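PDB 4ZXH: Abbfa_003403, which is a four-domain nonribosomal peptide synthetase that probably activates an amino acid, loads it on its carrier domain, condenses it and releases the product through its thioesterase domain. Local coordinates for residues S198-F201 with W202-L206; R314-T317 with Q318-E322; P449-K452 with I453-D457. All blocks are in the same frame, centred on the assembly; numbering follows the deposited sequence.

Interaction 1: S198-F201 with W202-L206; sequences SLIF and WKNAL
Phe201 sets the edge of its ring against the face of the Trp202 indole, a T-shaped pair between consecutive residues of one helix. The ring planes stand at 90°, and the centroids of the phenyl ring and the indole's six-membered ring are 5.2 Å apart. The leading atom is Phe201 CD2, over the middle of the indole and 3.9 Å from Trp202 CD2, while CE2 faces the CE3 and CZ3 side of the same ring. The two first torsions make this possible: the Phe201 ring swings away from its own backbone N (chi1 173°), toward the next residue, whereas Trp202 folds back beside its own N (chi1 -71°), so the side chains converge although they are neighbours in sequence. One turn on, Ala205 adds its methyl, CB lying 4.2 Å from Phe201 CE2. Trp202 also leans back along the helix, so that CD1 lies beside Ser198 O, the carbonyl that also takes a weak bond from Trp202 N.

The backbone bonds are better further along. Lys203 N reaches Leu199 O at 3.1 Å and Asn204 N reaches Ile200 O at 2.9 Å; the next bond runs from Ala205 N to Phe201 O. On the outer surface Ile200 and Asn204 run side by side, with CG2 of Ile200 3.7 Å from ND2 of Asn204. Leu206 then departs from helical geometry.

On the inner side of helix 197-205, His330 stacks on the Phe201 ring and bonds to both Trp202 NE1, through its carbonyl, and Ser198 OG, through its ring nitrogen. The indole also packs on Val338 of helix 335-342 and Ser327 of helix 313-329, and Leu206 closes on strand 302-306 in the condensation domain.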
loop_
_atom_site.group_PDB
_atom_site.type_symbol
_atom_site.label_atom_id
_atom_site.label_comp_id
_atom_site.label_asym_id
_atom_site.label_seq_id
_atom_site.Cartn_x
_atom_site.Cartn_y
_atom_site.Cartn_z
ATOM N N SER A 198 -15.194 -2.200 -29.643
ATOM C CA SER A 198 -14.129 -2.910 -28.935
ATOM C C SER A 198 -13.833 -2.273 -27.577
ATOM O O SER A 198 -13.547 -2.969 -26.611
ATOM C CB SER A 198 -12.853 -2.957 -29.779
ATOM O OG SER A 198 -13.095 -3.584 -31.030
ATOM N N LEU A 199 -13.904 -0.949 -27.499
ATOM C CA LEU A 199 -13.658 -0.260 -26.236
ATOM C C LEU A 199 -14.766 -0.535 -25.222
ATOM O O LEU A 199 -14.508 -0.673 -24.031
ATOM C CB LEU A 199 -13.526 1.240 -26.465
ATOM C CG LEU A 199 -12.939 2.066 -25.323
ATOM C CD1 LEU A 199 -11.648 1.450 -24.803
ATOM C CD2 LEU A 199 -12.681 3.466 -25.837
ATOM N N ILE A 200 -16.000 -0.608 -25.703
ATOM C CA ILE A 200 -17.119 -0.950 -24.846
ATOM C C ILE A 200 -16.964 -2.369 -24.303
ATOM O O ILE A 200 -17.213 -2.611 -23.114
ATOM C CB ILE A 200 -18.447 -0.822 -25.599
ATOM C CG1 ILE A 200 -18.649 0.626 -26.040
ATOM C CG2 ILE A 200 -19.607 -1.298 -24.742
ATOM C CD1 ILE A 200 -19.618 0.774 -27.188
ATOM N N PHE A 201 -16.546 -3.294 -25.169
ATOM C CA PHE A 201 -16.336 -4.684 -24.769
ATOM C C PHE A 201 -15.449 -4.786 -23.532
ATOM O O PHE A 201 -15.813 -5.444 -22.553
ATOM C CB PHE A 201 -15.716 -5.492 -25.907
ATOM C CG PHE A 201 -15.323 -6.891 -25.514
ATOM C CD1 PHE A 201 -16.186 -7.953 -25.730
ATOM C CD2 PHE A 201 -14.084 -7.150 -24.930
ATOM C CE1 PHE A 201 -15.826 -9.253 -25.371
ATOM C CE2 PHE A 201 -13.720 -8.446 -24.564
ATOM C CZ PHE A 201 -14.592 -9.499 -24.792
ATOM N N TRP A 202 -14.281 -4.146 -23.591
ATOM C CA TRP A 202 -13.321 -4.201 -22.496
ATOM C C TRP A 202 -13.838 -3.485 -21.262
ATOM O O TRP A 202 -13.619 -3.922 -20.129
ATOM C CB TRP A 202 -11.989 -3.588 -22.915
ATOM C CG TRP A 202 -11.241 -4.414 -23.891
ATOM C CD1 TRP A 202 -10.911 -4.072 -25.167
ATOM C CD2 TRP A 202 -10.729 -5.733 -23.680
ATOM N NE1 TRP A 202 -10.220 -5.100 -25.769
ATOM C CE2 TRP A 202 -10.096 -6.132 -24.877
ATOM C CE3 TRP A 202 -10.740 -6.615 -22.598
ATOM C CZ2 TRP A 202 -9.481 -7.368 -25.017
ATOM C CZ3 TRP A 202 -10.134 -7.847 -22.742
ATOM C CH2 TRP A 202 -9.511 -8.210 -23.938
ATOM N N LYS A 203 -14.526 -2.378 -21.487
ATOM C CA LYS A 203 -15.063 -1.594 -20.392
ATOM C C LYS A 203 -16.031 -2.474 -19.596
ATOM O O LYS A 203 -16.056 -2.418 -18.367
ATOM C CB LYS A 203 -15.741 -0.326 -20.926
ATOM C CG LYS A 203 -15.753 0.858 -19.964
ATOM C CD LYS A 203 -16.616 1.999 -20.511
ATOM C CE LYS A 203 -15.854 2.930 -21.453
ATOM N NZ LYS A 203 -14.876 3.803 -20.729
ATOM N N ASN A 204 -16.793 -3.322 -20.287
ATOM C CA ASN A 204 -17.727 -4.217 -19.594
ATOM C C ASN A 204 -17.051 -5.475 -19.044
ATOM O O ASN A 204 -17.385 -5.958 -17.963
ATOM C CB ASN A 204 -18.885 -4.607 -20.523
ATOM C CG ASN A 204 -19.828 -3.438 -20.795
ATOM O OD1 ASN A 204 -19.939 -2.512 -19.984
ATOM N ND2 ASN A 204 -20.503 -3.468 -21.942
ATOM N N ALA A 205 -16.088 -5.997 -19.785
ATOM C CA ALA A 205 -15.371 -7.187 -19.359
ATOM C C ALA A 205 -14.623 -6.956 -18.044
ATOM O O ALA A 205 -14.481 -7.875 -17.240
ATOM C CB ALA A 205 -14.398 -7.640 -20.460
ATOM N N LEU A 206 -14.153 -5.730 -17.830
ATOM C CA LEU A 206 -13.322 -5.429 -16.660
ATOM C C LEU A 206 -13.982 -4.540 -15.600
ATOM O O LEU A 206 -13.328 -4.160 -14.636
ATOM C CB LEU A 206 -12.003 -4.785 -17.113
ATOM C CG LEU A 206 -11.091 -5.761 -17.875
ATOM C CD1 LEU A 206 -10.016 -5.069 -18.707
ATOM C CD2 LEU A 206 -10.448 -6.711 -16.896
#

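Interaction 2: R314-T317 with Q318-E322; sequences RQFT and QQVQE
Thr317 O takes two N-H groups from the next turn of the helix: Gln321 N at 3.0 Å in a nearly straight bond, and Val320 N at 3.2 Å in a weak one. Val320 N is itself shared, since its better bond goes to Phe316 O, again at 3.0 Å. The same i to i+4 pattern links Gln319 N to Gln315 O at 2.9 Å and Gln318 N to Arg314 O, the regular bonding of an uninterrupted alpha helix.

On the buried flank the phenyl ring of Phe316 is met by Val320 from one turn ahead. The methyl CG2 sits over one face, 4.0 Å from the ring centroid and 24° off the normal, a CH-pi contact shifted toward the rim; its nearest ring atom is CZ, at 3.7 Å. Phe316 points CG away from its own backbone N (chi1 174°), which carries the ring forward along the helix to the valine, and Val320 answers with the methyl that lies beside its N.

Helix 313-329 belongs to the C-terminal lobe of the condensation domain, which has the two-lobed chloramphenicol acetyltransferase-like fold. Here its apolar flank rests on strand 302-306, where Met305 touches Phe316 and Val320, and on helix 255-271, which meets Thr317 through Leu258 and Ser261. Within that packing Thr317 OG1, lying beside its own N, bonds back to Leu313 O. Gln321 OE1 accepts from Thr254 N.

On the outward, polar side Gln318 runs extended beside Arg314, pointing the same way, with CG 3.3 Å from Arg314 O; amide and guanidinium planes are almost perpendicular, and what meets here is the amide oxygen and the aliphatic part of the arginine. The guanidinium itself pairs with Glu450.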
loop_
_atom_site.group_PDB
_atom_site.type_symbol
_atom_site.label_atom_id
_atom_site.label_comp_id
_atom_site.label_asym_id
_atom_site.label_seq_id
_atom_site.Cartn_x
_atom_site.Cartn_y
_atom_site.Cartn_z
ATOM N N ARG A 314 -13.933 -29.696 -17.778
ATOM C CA ARG A 314 -14.259 -29.664 -19.197
ATOM C C ARG A 314 -15.040 -28.394 -19.474
ATOM O O ARG A 314 -14.625 -27.550 -20.268
ATOM C CB ARG A 314 -15.071 -30.891 -19.621
ATOM C CG ARG A 314 -15.589 -30.819 -21.058
ATOM C CD ARG A 314 -16.421 -32.036 -21.434
ATOM N NE ARG A 314 -15.710 -33.293 -21.191
ATOM C CZ ARG A 314 -15.047 -33.985 -22.115
ATOM N NH1 ARG A 314 -14.985 -33.554 -23.371
ATOM N NH2 ARG A 314 -14.437 -35.117 -21.782
ATOM N N GLN A 315 -16.166 -28.263 -18.791
ATOM C CA GLN A 315 -17.029 -27.114 -18.963
ATOM C C GLN A 315 -16.265 -25.802 -18.797
ATOM O O GLN A 315 -16.319 -24.933 -19.663
ATOM C CB GLN A 315 -18.190 -27.191 -17.974
ATOM C CG GLN A 315 -19.132 -28.358 -18.241
ATOM C CD GLN A 315 -20.233 -28.457 -17.207
ATOM O OE1 GLN A 315 -20.045 -28.092 -16.043
ATOM N NE2 GLN A 315 -21.399 -28.942 -17.629
ATOM N N PHE A 316 -15.527 -25.680 -17.701
ATOM C CA PHE A 316 -14.773 -24.463 -17.416
ATOM C C PHE A 316 -13.659 -24.180 -18.434
ATOM O O PHE A 316 -13.444 -23.031 -18.819
ATOM C CB PHE A 316 -14.177 -24.535 -16.014
ATOM C CG PHE A 316 -13.264 -23.396 -15.697
ATOM C CD1 PHE A 316 -13.780 -22.144 -15.405
ATOM C CD2 PHE A 316 -11.888 -23.569 -15.702
ATOM C CE1 PHE A 316 -12.947 -21.087 -15.129
ATOM C CE2 PHE A 316 -11.047 -22.511 -15.420
ATOM C CZ PHE A 316 -11.578 -21.265 -15.135
ATOM N N THR A 317 -12.938 -25.212 -18.856
ATOM C CA THR A 317 -11.929 -25.033 -19.898
ATOM C C THR A 317 -12.572 -24.471 -21.168
ATOM O O THR A 317 -12.026 -23.562 -21.796
ATOM C CB THR A 317 -11.211 -26.344 -20.244
ATOM O OG1 THR A 317 -10.594 -26.885 -19.070
ATOM C CG2 THR A 317 -10.149 -26.083 -21.267
ATOM N N GLN A 318 -13.742 -24.998 -21.530
ATOM C CA GLN A 318 -14.482 -24.488 -22.687
ATOM C C GLN A 318 -14.907 -23.027 -22.465
ATOM O O GLN A 318 -14.858 -22.204 -23.385
ATOM C CB GLN A 318 -15.701 -25.373 -22.987
ATOM C CG GLN A 318 -15.332 -26.797 -23.432
ATOM C CD GLN A 318 -16.539 -27.642 -23.831
ATOM O OE1 GLN A 318 -17.522 -27.746 -23.090
ATOM N NE2 GLN A 318 -16.460 -28.260 -25.002
ATOM N N GLN A 319 -15.301 -22.713 -21.234
ATOM C CA GLN A 319 -15.699 -21.358 -20.848
ATOM C C GLN A 319 -14.554 -20.364 -21.092
ATOM O O GLN A 319 -14.774 -19.241 -21.557
ATOM C CB GLN A 319 -16.149 -21.364 -19.376
ATOM C CG GLN A 319 -16.566 -20.035 -18.762
ATOM C CD GLN A 319 -17.292 -20.217 -17.412
ATOM O OE1 GLN A 319 -17.884 -21.282 -17.144
ATOM N NE2 GLN A 319 -17.234 -19.184 -16.554
ATOM N N VAL A 320 -13.327 -20.794 -20.811
ATOM C CA VAL A 320 -12.171 -19.919 -20.965
ATOM C C VAL A 320 -11.843 -19.753 -22.440
ATOM O O VAL A 320 -11.611 -18.642 -22.915
ATOM C CB VAL A 320 -10.935 -20.462 -20.204
ATOM C CG1 VAL A 320 -9.672 -19.752 -20.643
ATOM C CG2 VAL A 320 -11.136 -20.330 -18.694
ATOM N N GLN A 321 -11.845 -20.865 -23.168
ATOM C CA GLN A 321 -11.555 -20.819 -24.589
ATOM C C GLN A 321 -12.508 -19.852 -25.288
ATOM O O GLN A 321 -12.098 -19.110 -26.182
ATOM C CB GLN A 321 -11.650 -22.215 -25.210
ATOM C CG GLN A 321 -11.216 -22.264 -26.661
ATOM C CD GLN A 321 -9.766 -21.858 -26.847
ATOM O OE1 GLN A 321 -8.848 -22.547 -26.388
ATOM N NE2 GLN A 321 -9.550 -20.729 -27.514
ATOM N N GLU A 322 -13.768 -19.840 -24.859
ATOM C CA GLU A 322 -14.766 -18.961 -25.457
ATOM C C GLU A 322 -14.546 -17.487 -25.070
ATOM O O GLU A 322 -14.690 -16.599 -25.907
ATOM C CB GLU A 322 -16.185 -19.412 -25.072
ATOM C CG GLU A 322 -17.326 -18.543 -25.636
ATOM C CD GLU A 322 -17.428 -18.544 -27.172
ATOM O OE1 GLU A 322 -16.664 -19.274 -27.854
ATOM O OE2 GLU A 322 -18.295 -17.809 -27.699
#

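Interaction 3: P449-K452 with I453-D457; sequences PERK and IVELD
A side chain that turns back to hold the backbone makes this contact, in a tight turn of the loop that follows helix 428-447: Glu455 reaches Lys452, three residues earlier. Its carboxylate oxygen OE1 accepts Lys452 N at 3.2 Å, with an N-H...O angle of 169°. The bond is straight on the donor side, yet the nitrogen approaches from above the carboxylate plane, 50° out of it. Glu455 gets there by keeping CG beside its own N (chi1 -65°) and extending onward, so that the acid lies over the start of the turn.

Residues 453-455 have helical backbone angles without the regular helical bonds. The glutamate closes this short turn with a side-chain-to-backbone bond that recalls the glutamate bond of a capping box, but without the second bond of that motif or a regular helix to follow.

Two aliphatic chains lie against the acid. Lys452 CB is 3.7 Å from Glu455 OE1, and its extended chain continues past OE2 to a salt bridge with Asp310. Arg451 CG, from a different direction, comes within 3.6 Å of Glu455 OE1 and 3.8 Å of Glu455 CB. The charged ends do not pair within the turn: Arg451 NE is 5.0 Å from Glu455 OE1, and the guanidinium and carboxylate planes are strongly inclined. Any electrostatic help to the acid from these two bases would probably be modest.

On the inner side Leu456 packs on Val265 of helix 255-271, and Ile453 lodges near His268 of the same helix. Backbone bonds join Arg451 to Leu313, Ile453 to Gln311 and Val454 to Ala309, while Val454 O reaches Arg802.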
loop_
_atom_site.group_PDB
_atom_site.type_symbol
_atom_site.label_atom_id
_atom_site.label_comp_id
_atom_site.label_asym_id
_atom_site.label_seq_id
_atom_site.Cartn_x
_atom_site.Cartn_y
_atom_site.Cartn_z
ATOM N N PRO A 449 -10.995 -35.557 -16.064
ATOM C CA PRO A 449 -11.573 -34.473 -16.875
ATOM C C PRO A 449 -12.943 -33.964 -16.418
ATOM O O PRO A 449 -13.233 -32.784 -16.614
ATOM C CB PRO A 449 -11.702 -35.108 -18.263
ATOM C CG PRO A 449 -10.677 -36.173 -18.291
ATOM C CD PRO A 449 -10.613 -36.713 -16.895
ATOM N N GLU A 450 -13.767 -34.826 -15.828
ATOM C CA GLU A 450 -15.150 -34.462 -15.541
ATOM C C GLU A 450 -15.359 -34.012 -14.113
ATOM O O GLU A 450 -16.475 -33.671 -13.728
ATOM C CB GLU A 450 -16.087 -35.633 -15.839
ATOM C CG GLU A 450 -16.133 -36.038 -17.311
ATOM C CD GLU A 450 -16.421 -34.869 -18.244
ATOM O OE1 GLU A 450 -17.188 -33.954 -17.863
ATOM O OE2 GLU A 450 -15.874 -34.869 -19.368
ATOM N N ARG A 451 -14.290 -34.012 -13.325
ATOM C CA ARG A 451 -14.391 -33.633 -11.924
ATOM C C ARG A 451 -14.733 -32.144 -11.801
ATOM O O ARG A 451 -14.292 -31.336 -12.620
ATOM C CB ARG A 451 -13.088 -33.971 -11.193
ATOM C CG ARG A 451 -13.151 -33.846 -9.672
ATOM C CD ARG A 451 -11.929 -34.482 -9.016
ATOM N NE ARG A 451 -12.065 -35.927 -8.821
ATOM C CZ ARG A 451 -11.039 -36.747 -8.604
ATOM N NH1 ARG A 451 -9.797 -36.282 -8.596
ATOM N NH2 ARG A 451 -11.248 -38.039 -8.421
ATOM N N LYS A 452 -15.541 -31.803 -10.793
ATOM C CA LYS A 452 -15.945 -30.421 -10.517
ATOM C C LYS A 452 -14.840 -29.648 -9.804
ATOM O O LYS A 452 -14.163 -30.181 -8.930
ATOM C CB LYS A 452 -17.228 -30.381 -9.670
ATOM C CG LYS A 452 -18.507 -30.694 -10.431
ATOM C CD LYS A 452 -19.732 -30.551 -9.541
ATOM C CE LYS A 452 -21.028 -30.683 -10.350
ATOM N NZ LYS A 452 -22.250 -30.570 -9.486
ATOM N N ILE A 453 -14.672 -28.387 -10.183
ATOM C CA ILE A 453 -13.607 -27.548 -9.656
ATOM C C ILE A 453 -13.563 -27.530 -8.121
ATOM O O ILE A 453 -12.485 -27.512 -7.531
ATOM C CB ILE A 453 -13.735 -26.107 -10.206
ATOM C CG1 ILE A 453 -13.530 -26.116 -11.722
ATOM C CG2 ILE A 453 -12.737 -25.163 -9.536
ATOM C CD1 ILE A 453 -13.433 -24.763 -12.351
ATOM N N VAL A 454 -14.722 -27.557 -7.475
ATOM C CA VAL A 454 -14.764 -27.680 -6.015
ATOM C C VAL A 454 -14.240 -29.051 -5.536
ATOM O O VAL A 454 -13.421 -29.112 -4.612
ATOM C CB VAL A 454 -16.200 -27.442 -5.468
ATOM C CG1 VAL A 454 -17.248 -28.184 -6.307
ATOM C CG2 VAL A 454 -16.295 -27.848 -4.012
ATOM N N GLU A 455 -14.691 -30.134 -6.180
ATOM C CA GLU A 455 -14.294 -31.510 -5.835
ATOM C C GLU A 455 -12.800 -31.772 -6.020
ATOM O O GLU A 455 -12.280 -32.809 -5.603
ATOM C CB GLU A 455 -15.063 -32.529 -6.688
ATOM C CG GLU A 455 -16.570 -32.600 -6.488
ATOM C CD GLU A 455 -17.255 -33.457 -7.562
ATOM O OE1 GLU A 455 -16.598 -33.824 -8.567
ATOM O OE2 GLU A 455 -18.453 -33.777 -7.392
ATOM N N LEU A 456 -12.123 -30.840 -6.674
ATOM C CA LEU A 456 -10.732 -31.012 -7.044
ATOM C C LEU A 456 -9.800 -30.684 -5.888
ATOM O O LEU A 456 -9.823 -29.574 -5.351
ATOM C CB LEU A 456 -10.411 -30.134 -8.255
ATOM C CG LEU A 456 -8.970 -30.062 -8.745
ATOM C CD1 LEU A 456 -8.528 -31.363 -9.350
ATOM C CD2 LEU A 456 -8.846 -28.948 -9.744
ATOM N N ASP A 457 -8.972 -31.649 -5.507
ATOM C CA ASP A 457 -8.049 -31.436 -4.402
ATOM C C ASP A 457 -6.622 -31.394 -4.943
ATOM O O ASP A 457 -6.135 -32.356 -5.531
ATOM C CB ASP A 457 -8.217 -32.526 -3.337
ATOM C CG ASP A 457 -7.915 -32.027 -1.932
ATOM O OD1 ASP A 457 -7.206 -30.998 -1.805
ATOM O OD2 ASP A 457 -8.389 -32.659 -0.955
#

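How the interactions relate
All three contacts lie in the condensation domain and are local along the chain. Interactions 2 and 3 touch, their centres 14 Å apart: the Ile453 side chain packs on the Phe316 ring, with Ile453 CD1 3.6 Å from Phe316 CG, so the 449-457 loop covers the start of helix 313-329. Interaction 1 stands apart, its nearest atoms about 7 Å from interaction 2 and about 18 Å from interaction 3, but it packs against the same helix further along, at Ser327. It does not touch the bound 4'-phosphopantetheine, which lies about 12 Å from the Leu199 side chain.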